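Side-chain contacts in periplasmic beta-glucosidase (Pseudomonas aeruginosa, PDB 6R5T), which probably hydrolyses terminal, non-reducing beta-D-glucosyl residues of beta-glucosides in the periplasm, releasing beta-D-glucose: residues Ala210-Gly215 with Gln244-Lys249; Thr294-Leu299 with Gly303-Ala308; Asp393-Trp398 with Arg405-Val410; Asp471-Val476 with Lys504-Thr509; Ser560-Met565 with Val654-Leu659. The protein carries 1 engineered substitution. All blocks are in the same frame, centred on the assembly; numbering follows the deposited sequence. Where two conformers were deposited one is given.

Contact 1: residues Ala210-Gly215 with Gln244-Lys249; sequences AAVDAG and QQWGFK
Val212 and Phe248 mark the closest backbone approach of 210-215 and 244-249, their CA atoms 6.2 Å apart. Both segments are ends of helices: helix 206-213 closes in a Schellman motif at Gly215, and helix 235-245 is left through Gly247, whose phi is positive (78°). Each helix end leads on to a neighbouring strand of the parallel barrel sheet, 218-221 and 251-253.

Val212 is the apolar centre. With its CG1 anti to the backbone N (chi1 169°), that methyl projects towards Phe248, where it meets CD1 at 4.0 Å and CB at an equal 4.0 Å. The two side chains are roughly perpendicular. CG2 of Val212 also touches Phe248 CD1 (4.1 Å) and lies more loosely near CE3 of Trp246, at 4.4 Å.

Beside this patch runs a polar link. One water donates to Asp213 OD1 at 2.6 Å and to the Trp246 carbonyl O at 2.8 Å. The carboxylate has a second partner in Lys209, which salt-bridges OD2 and also makes a cation-pi contact with Trp246.

With no direct hydrogen bond between them, the two helix ends are joined by a small apolar patch and one water, and Lys209 ties the acid to the indole.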
# COMPACT_ATOMS: atom_id res chain seq x y z
N ALA A 210 -3.89 -16.60 -19.20
CA ALA A 210 -4.34 -16.28 -20.57
C ALA A 210 -3.18 -16.49 -21.55
O ALA A 210 -3.42 -16.98 -22.70
CB ALA A 210 -4.78 -14.84 -20.63
N ALA A 211 -1.96 -16.11 -21.16
CA ALA A 211 -0.80 -16.29 -22.04
C ALA A 211 -0.55 -17.81 -22.23
O ALA A 211 -0.30 -18.23 -23.35
CB ALA A 211 0.41 -15.60 -21.47
N VAL A 212 -0.57 -18.56 -21.14
CA VAL A 212 -0.36 -20.04 -21.19
C VAL A 212 -1.43 -20.66 -22.10
O VAL A 212 -1.09 -21.47 -23.04
CB VAL A 212 -0.40 -20.65 -19.78
CG1 VAL A 212 -0.45 -22.17 -19.84
CG2 VAL A 212 0.79 -20.21 -18.97
N ASP A 213 -2.69 -20.23 -21.94
CA ASP A 213 -3.79 -20.83 -22.73
C ASP A 213 -3.72 -20.39 -24.20
O ASP A 213 -4.20 -21.16 -25.06
CB ASP A 213 -5.14 -20.49 -22.13
CG ASP A 213 -5.37 -21.16 -20.80
OD1 ASP A 213 -4.67 -22.10 -20.48
OD2 ASP A 213 -6.28 -20.72 -20.09
N ALA A 214 -3.06 -19.25 -24.50
CA ALA A 214 -2.87 -18.80 -25.90
C ALA A 214 -1.70 -19.56 -26.53
O ALA A 214 -1.43 -19.31 -27.71
CB ALA A 214 -2.65 -17.31 -25.99
N GLY A 215 -1.00 -20.39 -25.75
CA GLY A 215 0.10 -21.25 -26.23
C GLY A 215 1.47 -20.62 -26.05
O GLY A 215 2.41 -21.03 -26.73
N GLN A 244 0.96 -28.39 -12.87
CA GLN A 244 -0.08 -29.37 -12.51
C GLN A 244 -1.48 -28.78 -12.74
O GLN A 244 -2.31 -29.46 -13.37
CB GLN A 244 0.22 -29.92 -11.13
CG GLN A 244 1.57 -30.65 -11.10
CD GLN A 244 2.09 -31.06 -9.74
OE1 GLN A 244 1.64 -30.59 -8.70
NE2 GLN A 244 3.08 -31.94 -9.74
N GLN A 245 -1.76 -27.56 -12.30
CA GLN A 245 -3.12 -27.01 -12.41
C GLN A 245 -3.36 -26.42 -13.81
O GLN A 245 -4.40 -26.69 -14.40
CB GLN A 245 -3.35 -25.92 -11.38
CG GLN A 245 -4.59 -26.17 -10.56
CD GLN A 245 -4.15 -26.61 -9.19
OE1 GLN A 245 -3.29 -25.98 -8.56
NE2 GLN A 245 -4.76 -27.69 -8.71
N TRP A 246 -2.42 -25.65 -14.34
CA TRP A 246 -2.66 -24.94 -15.60
C TRP A 246 -2.21 -25.74 -16.80
O TRP A 246 -2.55 -25.33 -17.93
CB TRP A 246 -1.93 -23.59 -15.58
CG TRP A 246 -2.53 -22.58 -14.65
CD1 TRP A 246 -3.64 -22.67 -13.88
CD2 TRP A 246 -2.02 -21.25 -14.46
NE1 TRP A 246 -3.86 -21.49 -13.21
CE2 TRP A 246 -2.86 -20.60 -13.54
CE3 TRP A 246 -0.92 -20.55 -14.98
CZ2 TRP A 246 -2.64 -19.28 -13.13
CZ3 TRP A 246 -0.69 -19.25 -14.57
CH2 TRP A 246 -1.56 -18.61 -13.69
N GLY A 247 -1.40 -26.77 -16.60
CA GLY A 247 -1.03 -27.64 -17.72
C GLY A 247 0.03 -27.03 -18.62
O GLY A 247 0.13 -27.44 -19.78
N PHE A 248 0.83 -26.07 -18.13
CA PHE A 248 1.86 -25.44 -18.99
C PHE A 248 2.90 -26.49 -19.37
O PHE A 248 3.37 -27.19 -18.44
CB PHE A 248 2.54 -24.31 -18.25
CG PHE A 248 3.66 -23.63 -19.00
CD1 PHE A 248 3.44 -23.02 -20.22
CD2 PHE A 248 4.93 -23.60 -18.44
CE1 PHE A 248 4.48 -22.40 -20.87
CE2 PHE A 248 5.96 -22.95 -19.10
CZ PHE A 248 5.72 -22.31 -20.28
N LYS A 249 3.20 -26.61 -20.67
CA LYS A 249 4.15 -27.64 -21.19
C LYS A 249 5.46 -27.03 -21.68
O LYS A 249 6.26 -27.76 -22.29
CB LYS A 249 3.51 -28.39 -22.35
CG LYS A 249 2.17 -29.00 -22.02
CD LYS A 249 2.27 -30.05 -20.97
CE LYS A 249 1.92 -31.43 -21.49
NZ LYS A 249 2.44 -32.50 -20.60
O HOH W 1 -4.67 -23.54 -18.36

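Contact 2: residues Thr294-Leu299 with Gly303-Ala308; sequences TWLPKL and GEIDQA
Ile305 sets its CG1 between its own backbone N and carbonyl carbon (chi1 63°) and runs straight on to CD1 (chi2 172°), a shape that carries CD1 to CD2 of Leu296, 3.6 Å away. Closer to the backbone, CG1 of Ile305 rests 3.9 Å from CB of Leu299, so Ile305 lies against two leucines about one helical turn apart.

Leu299 also meets Glu304. Its CD2 lies 3.8 Å from CB of Glu304, and the extended glutamate runs across the leucine, with OE1 3.4 Å from that same CD2. The charge itself is held by Arg272 of helix 271-281, whose NH2 forms a salt bridge with OE1.

A backbone bond completes the contact: Glu304 N donates to Leu299 O over 2.9 Å, with an N-H...O angle of 151°. It spans five residues and passes over Gly303, which has positive phi.

This is the Schellman motif that ends helix 291-301, with the leucine and the residues after the glycine packed against one another, and it forms the tight turn into helix 307-323 of the N-terminal family 3 domain.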
# COMPACT_ATOMS: atom_id res chain seq x y z
N THR A 294 27.62 -24.32 -12.55
CA THR A 294 28.63 -24.42 -11.46
C THR A 294 28.23 -25.52 -10.48
O THR A 294 29.10 -26.23 -9.97
CB THR A 294 28.80 -23.07 -10.76
OG1 THR A 294 29.14 -22.08 -11.73
CG2 THR A 294 29.81 -23.13 -9.62
N TRP A 295 26.94 -25.67 -10.17
CA TRP A 295 26.53 -26.46 -8.99
C TRP A 295 25.69 -27.68 -9.31
O TRP A 295 25.61 -28.55 -8.45
CB TRP A 295 25.78 -25.57 -7.97
CG TRP A 295 26.70 -24.56 -7.42
CD1 TRP A 295 26.71 -23.24 -7.72
CD2 TRP A 295 27.78 -24.76 -6.49
NE1 TRP A 295 27.67 -22.60 -7.00
CE2 TRP A 295 28.36 -23.50 -6.26
CE3 TRP A 295 28.30 -25.87 -5.82
CZ2 TRP A 295 29.46 -23.32 -5.41
CZ3 TRP A 295 29.38 -25.68 -4.96
CH2 TRP A 295 29.94 -24.42 -4.77
N LEU A 296 25.02 -27.80 -10.44
CA LEU A 296 24.11 -28.96 -10.63
C LEU A 296 24.88 -30.29 -10.58
O LEU A 296 24.33 -31.23 -10.03
CB LEU A 296 23.30 -28.85 -11.93
CG LEU A 296 22.16 -27.81 -11.89
CD1 LEU A 296 21.53 -27.66 -13.25
CD2 LEU A 296 21.11 -28.13 -10.85
N PRO A 297 26.09 -30.40 -11.16
CA PRO A 297 26.80 -31.70 -11.08
C PRO A 297 27.08 -32.12 -9.64
O PRO A 297 26.80 -33.33 -9.29
CB PRO A 297 28.08 -31.45 -11.91
CG PRO A 297 27.69 -30.31 -12.86
CD PRO A 297 26.79 -29.43 -12.00
N LYS A 298 27.54 -31.18 -8.81
CA LYS A 298 27.83 -31.45 -7.38
C LYS A 298 26.55 -31.83 -6.67
O LYS A 298 26.54 -32.79 -5.85
CB LYS A 298 28.57 -30.27 -6.74
CG LYS A 298 30.06 -30.27 -7.06
CD LYS A 298 30.79 -29.08 -6.46
CE LYS A 298 32.26 -29.02 -6.80
NZ LYS A 298 32.88 -27.81 -6.21
N LEU A 299 25.47 -31.07 -6.90
CA LEU A 299 24.20 -31.39 -6.24
C LEU A 299 23.74 -32.79 -6.57
O LEU A 299 23.22 -33.52 -5.68
CB LEU A 299 23.15 -30.35 -6.65
CG LEU A 299 23.33 -28.97 -6.03
CD1 LEU A 299 22.47 -27.95 -6.74
CD2 LEU A 299 22.99 -29.00 -4.55
N GLY A 303 23.26 -36.41 -4.15
CA GLY A 303 21.86 -36.84 -3.96
C GLY A 303 20.98 -35.69 -3.48
O GLY A 303 19.90 -35.99 -2.95
N GLU A 304 21.38 -34.44 -3.69
CA GLU A 304 20.59 -33.26 -3.19
C GLU A 304 19.52 -32.88 -4.24
O GLU A 304 18.53 -32.20 -3.88
CB GLU A 304 21.48 -32.07 -2.89
CG GLU A 304 22.47 -32.34 -1.78
CD GLU A 304 23.39 -31.16 -1.54
OE1 GLU A 304 24.44 -31.05 -2.21
OE2 GLU A 304 23.01 -30.31 -0.73
N ILE A 305 19.69 -33.28 -5.48
CA ILE A 305 18.65 -33.19 -6.56
C ILE A 305 18.58 -34.55 -7.23
O ILE A 305 19.48 -35.40 -6.97
CB ILE A 305 18.95 -32.05 -7.57
CG1 ILE A 305 20.24 -32.31 -8.33
CG2 ILE A 305 19.00 -30.68 -6.90
CD1 ILE A 305 20.55 -31.38 -9.46
N ASP A 306 17.56 -34.74 -8.05
CA ASP A 306 17.29 -35.98 -8.81
C ASP A 306 17.70 -35.77 -10.27
O ASP A 306 17.60 -34.62 -10.83
CB ASP A 306 15.81 -36.36 -8.74
CG ASP A 306 15.35 -36.54 -7.30
OD1 ASP A 306 16.08 -37.18 -6.55
OD2 ASP A 306 14.31 -35.97 -6.93
N GLN A 307 18.08 -36.86 -10.94
CA GLN A 307 18.32 -36.82 -12.40
C GLN A 307 17.08 -36.25 -13.12
O GLN A 307 17.24 -35.48 -14.09
CB GLN A 307 18.70 -38.21 -12.91
CG GLN A 307 18.93 -38.27 -14.41
CD GLN A 307 20.19 -37.53 -14.79
OE1 GLN A 307 21.24 -37.74 -14.17
NE2 GLN A 307 20.11 -36.65 -15.78
N ALA A 308 15.88 -36.62 -12.69
CA ALA A 308 14.61 -36.14 -13.27
C ALA A 308 14.53 -34.59 -13.25
O ALA A 308 13.91 -34.03 -14.17
CB ALA A 308 13.44 -36.74 -12.54

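Contact 3: residues Asp393-Trp398 with Arg405-Val410; sequences DVIGSW and RQAVTV. With BGC (beta-D-glucopyranose), chain C.
Ala407 offers a single methyl to two side chains at once: its CB lies 3.8 Å from CG1 of Val394 and 3.8 Å from CG2 of Ile395. The branch used differs between the two. In Val394 (chi1 70°) CG1 sits in the crowded position between backbone N and carbonyl carbon, while CG2 stands opposite the N. Both methyls then approach the carbonyl O of Val408, CG1 at 4.1 Å and CG2 at 4.2 Å. Ile395 also turns its CG1 between N and carbonyl carbon (chi1 64°), which puts the shorter CG2 branch, opposite the carbonyl carbon, against the alanine.

The chain leaves helix 391-394 through Gly396, of positive phi, whose N is bonded to Asp393 O at 2.9 Å. Further on, Trp398 has a left-handed backbone conformation (phi 50°) and sends its indole to the bound sugar. Its CH2 lies 3.9 Å from C4 of the glucose and CZ2 lies 4.0 Å from ring O5, the ring meeting the sugar obliquely. The galactose touches Trp398 too, and Asp79, Lys176, His177, Arg137 and Glu486 hydrogen-bond the glucose.

The 393-398 segment thus has two chemistries. At one end, methyl packing without any hydrogen bond joins it to 405-410; at the other, Trp398 supplies an apolar surface to a sugar that polar residues hold by hydrogen bonds.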
# COMPACT_ATOMS: atom_id res chain seq x y z
N ASP A 393 13.34 10.39 -25.42
CA ASP A 393 12.18 10.12 -24.55
C ASP A 393 10.97 9.59 -25.34
O ASP A 393 10.23 8.74 -24.81
CB ASP A 393 11.83 11.37 -23.75
CG ASP A 393 12.96 11.67 -22.77
OD1 ASP A 393 13.34 10.80 -21.99
OD2 ASP A 393 13.59 12.72 -22.94
N VAL A 394 10.79 10.02 -26.59
CA VAL A 394 9.54 9.66 -27.29
C VAL A 394 9.48 8.16 -27.52
O VAL A 394 8.37 7.60 -27.51
CB VAL A 394 9.34 10.49 -28.56
CG1 VAL A 394 10.35 10.10 -29.64
CG2 VAL A 394 7.89 10.39 -29.06
N ILE A 395 10.62 7.46 -27.62
CA ILE A 395 10.60 5.99 -27.83
C ILE A 395 10.36 5.23 -26.53
O ILE A 395 10.19 4.03 -26.61
CB ILE A 395 11.85 5.48 -28.59
CG1 ILE A 395 13.16 5.67 -27.84
CG2 ILE A 395 11.86 6.10 -29.95
CD1 ILE A 395 14.33 5.01 -28.53
N GLY A 396 10.43 5.88 -25.37
CA GLY A 396 10.06 5.26 -24.10
C GLY A 396 11.15 4.40 -23.51
O GLY A 396 12.27 4.31 -24.07
N SER A 397 10.84 3.82 -22.36
CA SER A 397 11.67 2.77 -21.75
C SER A 397 11.48 1.45 -22.53
O SER A 397 10.49 1.32 -23.27
CB SER A 397 11.37 2.62 -20.30
OG SER A 397 10.06 2.12 -20.17
N TRP A 398 12.43 0.54 -22.36
CA TRP A 398 12.46 -0.81 -22.99
C TRP A 398 12.21 -0.63 -24.49
O TRP A 398 11.30 -1.25 -25.07
CB TRP A 398 11.49 -1.80 -22.33
CG TRP A 398 11.88 -2.16 -20.90
CD1 TRP A 398 11.24 -1.77 -19.76
CD2 TRP A 398 12.98 -2.99 -20.46
NE1 TRP A 398 11.92 -2.24 -18.64
CE2 TRP A 398 12.96 -3.02 -19.05
CE3 TRP A 398 13.98 -3.73 -21.11
CZ2 TRP A 398 13.89 -3.74 -18.29
CZ3 TRP A 398 14.91 -4.42 -20.37
CH2 TRP A 398 14.88 -4.41 -18.98
N ARG A 405 17.75 8.59 -33.14
CA ARG A 405 17.88 9.52 -34.30
C ARG A 405 16.83 9.24 -35.38
O ARG A 405 16.55 10.16 -36.18
CB ARG A 405 19.32 9.51 -34.84
CG ARG A 405 19.59 8.50 -35.94
CD ARG A 405 20.97 8.49 -36.59
NE ARG A 405 21.15 7.19 -37.26
CZ ARG A 405 20.54 6.83 -38.40
NH1 ARG A 405 19.76 7.68 -39.05
NH2 ARG A 405 20.75 5.62 -38.90
N GLN A 406 16.15 8.09 -35.38
CA GLN A 406 15.12 7.78 -36.37
C GLN A 406 13.74 8.25 -35.88
O GLN A 406 12.81 8.14 -36.65
CB GLN A 406 15.12 6.29 -36.70
CG GLN A 406 16.36 5.88 -37.48
CD GLN A 406 16.39 4.41 -37.83
OE1 GLN A 406 16.00 3.52 -37.06
NE2 GLN A 406 16.78 4.15 -39.06
N ALA A 407 13.65 8.67 -34.62
CA ALA A 407 12.34 9.02 -34.02
C ALA A 407 11.89 10.43 -34.40
O ALA A 407 12.72 11.35 -34.57
CB ALA A 407 12.40 8.83 -32.53
N VAL A 408 10.57 10.61 -34.47
CA VAL A 408 9.95 11.92 -34.77
C VAL A 408 9.58 12.60 -33.46
O VAL A 408 8.65 12.09 -32.77
CB VAL A 408 8.75 11.76 -35.70
CG1 VAL A 408 8.16 13.12 -36.04
CG2 VAL A 408 9.07 10.96 -36.94
N THR A 409 10.23 13.69 -33.12
CA THR A 409 9.87 14.49 -31.94
C THR A 409 8.52 15.20 -32.11
O THR A 409 7.99 15.32 -33.21
CB THR A 409 10.95 15.51 -31.59
OG1 THR A 409 10.92 16.49 -32.63
CG2 THR A 409 12.33 14.90 -31.45
N VAL A 410 7.97 15.66 -31.00
CA VAL A 410 6.73 16.47 -31.07
C VAL A 410 7.01 17.70 -31.92
O VAL A 410 6.23 17.97 -32.83
CB VAL A 410 6.20 16.84 -29.69
CG1 VAL A 410 5.05 17.83 -29.82
CG2 VAL A 410 5.80 15.59 -28.95
C2 BGC C . 13.75 -8.54 -18.78
C3 BGC C . 15.17 -9.03 -18.44
C4 BGC C . 15.80 -7.94 -17.54
C5 BGC C . 14.92 -7.85 -16.28
C6 BGC C . 15.37 -6.77 -15.32
C1 BGC C . 12.97 -8.31 -17.48
O1 BGC C . 11.76 -7.75 -17.90
O2 BGC C . 13.00 -9.43 -19.60
O3 BGC C . 15.93 -9.13 -19.66
O4 BGC C . 17.12 -8.37 -17.19
O5 BGC C . 13.66 -7.37 -16.66
O6 BGC C . 14.53 -6.77 -14.16

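Contact 4: residues Asp471-Val476 with Lys504-Thr509; sequences DLVVAV and KALKAT
Leu506 meets Val473 and Ala475 through apolar packing alone: pointing from helix 497-508 at the sheet, it places one methyl, CD1, 4.1 Å from CG1 of Val473 and 4.3 Å from CB of Ala475. These two strand residues lie on the same face, and the leucine methyl contacts both. The valine turns CG1 to the position opposite its backbone N (chi1 174°), and its side chain and that of Leu506 cross obliquely. Ile384 of strand 380-384 and Ala467 of helix 456-468 also touch both Val473 and Leu506, extending the same apolar layer.

Hydrogen bonding belongs to the helix end instead. The carbonyl O of Leu506 accepts twice from Thr509: from OG1 at 2.7 Å, in the carbonyl plane, and from N at 3.1 Å. That oxygen is therefore satisfied just where the helix runs out, and Thr509 OG1 is bonded in addition to Lys511 N, on the way to the next strand.

The unit is a beta-alpha-beta crossover, strand 472-478, helix 497-508 and strand 513-518, within the C-terminal family 3 domain. Its helix-to-sheet seam is made of buried methyls without directional bonds, while the threonine hydroxyl ties the helix terminus locally.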
# COMPACT_ATOMS: atom_id res chain seq x y z
N ASP A 471 0.73 33.01 -30.88
CA ASP A 471 -0.74 33.01 -30.74
C ASP A 471 -1.14 31.99 -29.66
O ASP A 471 -2.20 32.15 -29.07
CB ASP A 471 -1.39 32.66 -32.06
CG ASP A 471 -1.09 33.68 -33.14
OD1 ASP A 471 -1.08 34.87 -32.82
OD2 ASP A 471 -0.79 33.27 -34.26
N LEU A 472 -0.35 30.93 -29.48
CA LEU A 472 -0.73 29.91 -28.49
C LEU A 472 0.51 29.10 -28.17
O LEU A 472 1.52 29.21 -28.90
CB LEU A 472 -1.85 29.02 -29.02
CG LEU A 472 -1.53 28.14 -30.21
CD1 LEU A 472 -1.15 26.72 -29.76
CD2 LEU A 472 -2.75 28.11 -31.12
N VAL A 473 0.42 28.36 -27.08
CA VAL A 473 1.58 27.60 -26.55
C VAL A 473 1.25 26.12 -26.52
O VAL A 473 0.20 25.77 -25.95
CB VAL A 473 1.96 28.07 -25.15
CG1 VAL A 473 3.04 27.19 -24.56
CG2 VAL A 473 2.37 29.54 -25.13
N VAL A 474 2.09 25.33 -27.16
CA VAL A 474 2.07 23.85 -27.01
C VAL A 474 3.21 23.51 -26.06
O VAL A 474 4.39 23.60 -26.47
CB VAL A 474 2.19 23.14 -28.36
CG1 VAL A 474 2.26 21.62 -28.22
CG2 VAL A 474 1.00 23.49 -29.24
N ALA A 475 2.89 23.16 -24.83
CA ALA A 475 3.89 22.83 -23.81
C ALA A 475 4.04 21.30 -23.79
O ALA A 475 3.05 20.60 -23.57
CB ALA A 475 3.49 23.35 -22.46
N VAL A 476 5.23 20.81 -24.05
CA VAL A 476 5.53 19.37 -24.16
C VAL A 476 6.34 19.04 -22.90
O VAL A 476 7.52 19.37 -22.79
CB VAL A 476 6.25 18.97 -25.46
CG1 VAL A 476 6.22 17.46 -25.61
CG2 VAL A 476 5.65 19.65 -26.67
N LYS A 504 3.31 27.28 -14.84
CA LYS A 504 2.63 28.38 -14.09
C LYS A 504 3.00 29.71 -14.76
O LYS A 504 2.13 30.59 -14.93
CB LYS A 504 3.01 28.37 -12.62
CG LYS A 504 2.31 27.26 -11.85
CD LYS A 504 2.73 27.09 -10.41
CE LYS A 504 2.16 25.79 -9.86
NZ LYS A 504 2.18 25.73 -8.38
N ALA A 505 4.26 29.86 -15.13
CA ALA A 505 4.70 31.12 -15.78
C ALA A 505 4.06 31.25 -17.15
O ALA A 505 3.62 32.36 -17.53
CB ALA A 505 6.22 31.15 -15.83
N LEU A 506 3.94 30.15 -17.91
CA LEU A 506 3.31 30.21 -19.25
C LEU A 506 1.83 30.57 -19.08
O LEU A 506 1.29 31.34 -19.89
CB LEU A 506 3.47 28.87 -19.97
CG LEU A 506 4.88 28.55 -20.44
CD1 LEU A 506 4.94 27.11 -20.89
CD2 LEU A 506 5.32 29.47 -21.58
N LYS A 507 1.16 30.02 -18.07
CA LYS A 507 -0.27 30.31 -17.86
C LYS A 507 -0.44 31.82 -17.66
O LYS A 507 -1.43 32.39 -18.21
CB LYS A 507 -0.74 29.55 -16.62
CG LYS A 507 -2.17 29.83 -16.14
CD LYS A 507 -3.21 29.47 -17.14
CE LYS A 507 -4.62 29.80 -16.63
NZ LYS A 507 -5.62 29.33 -17.60
N ALA A 508 0.49 32.42 -16.94
CA ALA A 508 0.41 33.86 -16.54
C ALA A 508 0.55 34.78 -17.76
O ALA A 508 0.16 35.97 -17.70
CB ALA A 508 1.42 34.13 -15.48
N THR A 509 0.94 34.27 -18.92
CA THR A 509 1.02 35.08 -20.18
C THR A 509 -0.35 35.34 -20.79
O THR A 509 -0.46 36.19 -21.69
CB THR A 509 1.87 34.44 -21.27
OG1 THR A 509 1.25 33.24 -21.78
CG2 THR A 509 3.29 34.22 -20.78

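Contact 5: residues Ser560-Met565 with Val654-Leu659; sequences SGKLTM and VVQLYL
This buried contact joins two domains: Lys562, in a loop of the C-terminal family 3 domain, lies over Val654 and Gln656 on strand 651-660 of the fibronectin type III-like beta-sandwich. It is carried by the aliphatic part of the lysine. CD packs 3.9 Å from CB of Val654 and 3.6 Å from NE2 of Gln656, and the lysine and valine side chains run antiparallel alongside one another.

The lysine is extended as far as CE and then bends (chi4 -78°), delivering its ammonium to two carbonyl oxygens outside the segments, those of Gly613 and Leu720, which probably offset its buried positive charge.

Gln656 is fixed at both ends of its amide. NE2 donates to the carbonyl O of Val654, two residues back on its own strand, at 3.1 Å; this donor stands 39° above the carbonyl plane, and NE2 is also bonded to Gly611 O. On the other side, OE1 receives the hydroxyl of Tyr658 at 2.6 Å, in the carbonyl plane and on a lone pair. These bonds limit rotation of the amide that touches the lysine.

The backbone N of Val654 is buried without a partner in the model, with CE of Lys562 3.8 Å from it.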
# COMPACT_ATOMS: atom_id res chain seq x y z
N SER A 560 -9.18 9.09 -29.51
CA SER A 560 -10.06 7.95 -29.19
C SER A 560 -9.50 7.14 -28.02
O SER A 560 -10.18 6.17 -27.59
CB SER A 560 -10.29 7.07 -30.39
OG SER A 560 -9.06 6.69 -30.98
N GLY A 561 -8.35 7.51 -27.49
CA GLY A 561 -7.73 6.73 -26.41
C GLY A 561 -8.53 6.91 -25.13
O GLY A 561 -9.15 7.97 -24.90
N LYS A 562 -8.52 5.87 -24.30
CA LYS A 562 -9.14 5.92 -22.97
C LYS A 562 -8.21 5.29 -21.96
O LYS A 562 -7.58 4.26 -22.26
CB LYS A 562 -10.52 5.26 -23.00
CG LYS A 562 -11.58 6.19 -23.65
CD LYS A 562 -12.93 5.64 -23.63
CE LYS A 562 -13.97 6.59 -24.18
NZ LYS A 562 -14.33 7.65 -23.19
N LEU A 563 -8.18 5.84 -20.76
CA LEU A 563 -7.28 5.37 -19.69
C LEU A 563 -7.55 3.92 -19.36
O LEU A 563 -8.73 3.55 -19.22
CB LEU A 563 -7.40 6.22 -18.44
CG LEU A 563 -7.10 7.70 -18.65
CD1 LEU A 563 -7.28 8.42 -17.34
CD2 LEU A 563 -5.70 7.93 -19.23
N THR A 564 -6.49 3.15 -19.10
CA THR A 564 -6.67 1.79 -18.53
C THR A 564 -6.11 1.71 -17.11
O THR A 564 -5.95 0.60 -16.57
CB THR A 564 -5.99 0.73 -19.41
OG1 THR A 564 -4.57 0.90 -19.40
CG2 THR A 564 -6.55 0.77 -20.83
N MET A 565 -5.71 2.85 -16.56
CA MET A 565 -5.28 2.93 -15.15
C MET A 565 -5.80 4.26 -14.63
O MET A 565 -5.76 5.28 -15.34
CB MET A 565 -3.76 2.84 -15.09
CG MET A 565 -3.20 2.61 -13.71
SD MET A 565 -1.46 2.12 -13.84
CE MET A 565 -1.07 2.08 -12.10
N VAL A 654 -15.21 4.14 -26.85
CA VAL A 654 -15.19 2.75 -26.35
C VAL A 654 -16.38 2.59 -25.41
O VAL A 654 -16.42 3.26 -24.33
CB VAL A 654 -13.89 2.42 -25.62
CG1 VAL A 654 -13.89 0.96 -25.19
CG2 VAL A 654 -12.66 2.77 -26.49
N VAL A 655 -17.31 1.72 -25.78
CA VAL A 655 -18.46 1.38 -24.92
C VAL A 655 -18.02 0.28 -23.97
O VAL A 655 -17.47 -0.75 -24.44
CB VAL A 655 -19.67 0.95 -25.74
CG1 VAL A 655 -20.84 0.67 -24.82
CG2 VAL A 655 -20.04 2.02 -26.74
N GLN A 656 -18.16 0.54 -22.68
CA GLN A 656 -17.64 -0.37 -21.64
C GLN A 656 -18.80 -1.02 -20.89
O GLN A 656 -19.75 -0.32 -20.57
CB GLN A 656 -16.76 0.43 -20.67
CG GLN A 656 -15.60 1.06 -21.41
CD GLN A 656 -15.12 2.36 -20.80
OE1 GLN A 656 -14.96 2.45 -19.57
NE2 GLN A 656 -14.81 3.34 -21.65
N LEU A 657 -18.68 -2.31 -20.62
CA LEU A 657 -19.65 -3.07 -19.85
C LEU A 657 -18.99 -3.51 -18.56
O LEU A 657 -17.95 -4.20 -18.61
CB LEU A 657 -20.19 -4.24 -20.65
CG LEU A 657 -21.33 -4.95 -19.93
CD1 LEU A 657 -22.34 -5.49 -20.90
CD2 LEU A 657 -20.80 -6.07 -19.04
N TYR A 658 -19.65 -3.23 -17.45
CA TYR A 658 -19.18 -3.63 -16.11
C TYR A 658 -20.26 -4.48 -15.47
O TYR A 658 -21.46 -4.26 -15.70
CB TYR A 658 -18.85 -2.42 -15.23
CG TYR A 658 -17.81 -1.51 -15.84
CD1 TYR A 658 -18.16 -0.49 -16.70
CD2 TYR A 658 -16.47 -1.66 -15.53
CE1 TYR A 658 -17.20 0.35 -17.25
CE2 TYR A 658 -15.50 -0.84 -16.07
CZ TYR A 658 -15.86 0.19 -16.91
OH TYR A 658 -14.83 0.92 -17.45
N LEU A 659 -19.82 -5.39 -14.60
CA LEU A 659 -20.76 -6.18 -13.78
C LEU A 659 -20.52 -5.91 -12.30
O LEU A 659 -19.35 -5.80 -11.89
CB LEU A 659 -20.54 -7.67 -14.04
CG LEU A 659 -21.14 -8.21 -15.33
CD1 LEU A 659 -20.99 -9.71 -15.41
CD2 LEU A 659 -22.61 -7.85 -15.44

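Contacts 1 and 2 both lie in the N-terminal family 3 domain and both involve helix ends, yet contact 1 is partly buried and bridged by water, whereas contact 2, though its centre lies about 37 Å from that of the chain, is buried and closed by a backbone bond. Contacts 3 and 4 share the C-terminal domain and rely on methyl packing; they touch each other through Val410 CG1 and Val476 CG2, 3.7 Å apart, although only contact 3 extends to the sugar pocket. Contact 5 alone joins two domains, and there a buried lysine replaces the apolar packing across contacts 3 and 4, its charge answered by carbonyl groups.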